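Local structure of lybatide 2 (Lycium barbarum, 5NGN) at residues G16-Q19 / T20-T23. The protein is of unknown function but is a small cystine-rich plant peptide whose unusual helical scaffold is stapled by four disulfide bonds. Numbering follows the deposited sequence.
Sequences GQTQ and TQYT
In Gln17, CG sits beside the backbone N and the chain beyond it is extended, which lays the side chain against Gln21 at the start of helix 19-30; in Thr18, OG1 stands between backbone N and carbonyl carbon (chi1 52°), and the side chain runs alongside that of Gln21, pointing the same way. Thr18 is the N-cap residue, yet its hydroxyl makes no direct capping bond: Thr18 OG1 lies 4.7 Å from Gln21 N, and a water spans the gap, 2.6 Å from Thr18 OG1 and accepting the amide hydrogen of Gln21 N at 3.0 Å. Thr18 O begins the helical pattern, taking a nearly straight bond from Tyr22 N (3.0 Å, N-H...O 170°). The Gln17 and Gln21 side chains cross at about a right angle, with amide planes 76° apart; the evidence is packing, Gln17 CD lying 4.1 Å from Gln21 CB. Gln17 CB also meets the next residue, 4.3 Å from Tyr22 CB. An alanine in place of Gln17 would keep CB but is likely to uncover the Gln21 CB flank where the amide now rests. The ring of Tyr22 leads away from this turn, its OH hydrogen-bonded to Glu5 OE1 and to Cys3 N. One residue on, Gln19 O accepts Thr23 N at 3.0 Å; Thr23 OG1, hydrogen-bonded to Tyr6 OH, also lies 3.0 Å from Gln19 O, a bond not settled.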
ATOM      1  N   GLY A  16      -4.600   6.309  -4.161  1.00  8.13           N
ATOM      2  CA  GLY A  16      -4.663   7.706  -4.473  1.00  8.38           C
ATOM      3  C   GLY A  16      -3.404   8.473  -4.245  1.00  9.26           C
ATOM      4  O   GLY A  16      -3.444   9.699  -4.096  1.00 12.06           O
ATOM      5  N   GLN A  17      -2.264   7.820  -4.349  1.00  8.47           N
ATOM      6  CA  GLN A  17      -1.001   8.461  -4.113  1.00  8.93           C
ATOM      7  C   GLN A  17      -0.066   8.266  -5.307  1.00  9.47           C
ATOM      8  O   GLN A  17      -0.187   7.318  -6.068  1.00 11.42           O
ATOM      9  CB  GLN A  17      -0.328   7.874  -2.881  1.00  9.13           C
ATOM     10  CG  GLN A  17      -1.179   8.005  -1.635  1.00  9.06           C
ATOM     11  CD  GLN A  17      -0.428   7.598  -0.405  1.00  9.06           C
ATOM     12  OE1 GLN A  17      -0.377   6.405  -0.007  1.00 10.30           O
ATOM     13  NE2 GLN A  17       0.185   8.544   0.174  1.00  9.46           N
ATOM     14  N   THR A  18       0.980   9.076  -5.325  1.00  9.21           N
ATOM     15  CA  THR A  18       2.047   8.850  -6.269  1.00  9.70           C
ATOM     16  C   THR A  18       2.818   7.598  -5.882  1.00  8.54           C
ATOM     17  O   THR A  18       2.655   7.028  -4.815  1.00  8.32           O
ATOM     18  CB  THR A  18       2.936  10.064  -6.415  1.00 11.67           C
ATOM     19  OG1 THR A  18       3.348  10.478  -5.148  1.00 14.33           O
ATOM     20  CG2 THR A  18       2.153  11.145  -7.085  1.00 13.01           C
ATOM     21  N   GLN A  19       3.665   7.119  -6.772  1.00  7.80           N
ATOM     22  CA  GLN A  19       4.202   5.769  -6.648  1.00  7.60           C
ATOM     23  C   GLN A  19       4.991   5.494  -5.399  1.00  6.78           C
ATOM     24  O   GLN A  19       4.732   4.490  -4.708  1.00  6.45           O
ATOM     25  CB  GLN A  19       4.988   5.360  -7.902  1.00  8.96           C
ATOM     26  CG  GLN A  19       4.099   5.153  -9.122  1.00 10.01           C
ATOM     27  CD  GLN A  19       4.706   4.322 -10.251  1.00 13.22           C
ATOM     28  OE1 GLN A  19       5.581   3.537 -10.071  1.00 11.05           O
ATOM     29  NE2 GLN A  19       4.129   4.466 -11.465  1.00 19.79           N
ATOM     30  N   THR A  20       5.995   6.311  -5.088  1.00  6.40           N
ATOM     31  CA  THR A  20       6.802   5.970  -3.914  1.00  6.53           C
ATOM     32  C   THR A  20       5.985   5.999  -2.626  1.00  5.90           C
ATOM     33  O   THR A  20       6.137   5.142  -1.755  1.00  5.89           O
ATOM     34  CB  THR A  20       8.153   6.806  -3.756  1.00  7.21           C
ATOM     35  OG1 THR A  20       9.000   6.453  -4.901  1.00  9.72           O
ATOM     36  CG2 THR A  20       8.841   6.494  -2.528  1.00  7.51           C
ATOM     37  N   GLN A  21       5.113   7.012  -2.508  1.00  6.17           N
ATOM     38  CA  GLN A  21       4.252   7.087  -1.324  1.00  6.33           C
ATOM     39  C   GLN A  21       3.315   5.909  -1.208  1.00  5.79           C
ATOM     40  O   GLN A  21       3.113   5.361  -0.103  1.00  5.80           O
ATOM     41  CB  GLN A  21       3.513   8.401  -1.254  1.00  7.80           C
ATOM     42  CG  GLN A  21       4.488   9.522  -0.889  1.00  9.71           C
ATOM     43  CD  GLN A  21       3.875  10.875  -0.737  1.00 13.25           C
ATOM     44  OE1 GLN A  21       3.135  11.090   0.215  1.00 15.05           O
ATOM     45  NE2 GLN A  21       4.288  11.822  -1.563  1.00 15.89           N
ATOM     46  N   TYR A  22       2.720   5.474  -2.303  1.00  5.42           N
ATOM     47  CA  TYR A  22       1.935   4.250  -2.285  1.00  5.01           C
ATOM     48  C   TYR A  22       2.730   3.055  -1.786  1.00  5.16           C
ATOM     49  O   TYR A  22       2.290   2.305  -0.906  1.00  4.94           O
ATOM     50  CB  TYR A  22       1.357   3.969  -3.691  1.00  4.83           C
ATOM     51  CG  TYR A  22       0.531   2.701  -3.793  1.00  4.57           C
ATOM     52  CD1 TYR A  22      -0.734   2.643  -3.256  1.00  5.11           C
ATOM     53  CD2 TYR A  22       1.013   1.570  -4.429  1.00  4.67           C
ATOM     54  CE1 TYR A  22      -1.514   1.534  -3.401  1.00  4.90           C
ATOM     55  CE2 TYR A  22       0.232   0.443  -4.602  1.00  4.53           C
ATOM     56  CZ  TYR A  22      -1.054   0.437  -4.069  1.00  4.48           C
ATOM     57  OH  TYR A  22      -1.838  -0.697  -4.210  1.00  5.32           O
ATOM     58  N   THR A  23       3.925   2.849  -2.365  1.00  4.81           N
ATOM     59  CA  THR A  23       4.739   1.713  -1.966  1.00  4.82           C
ATOM     60  C   THR A  23       5.117   1.774  -0.452  1.00  4.88           C
ATOM     61  O   THR A  23       5.016   0.761   0.258  1.00  4.49           O
ATOM     62  CB  THR A  23       5.991   1.642  -2.874  1.00  5.38           C
ATOM     63  OG1 THR A  23       5.586   1.646  -4.250  1.00  5.54           O
ATOM     64  CG2 THR A  23       6.805   0.432  -2.532  1.00  5.81           C
TER
HETATM   65  O   HOH W   1       5.509   9.461  -4.177  1.00 20.30           O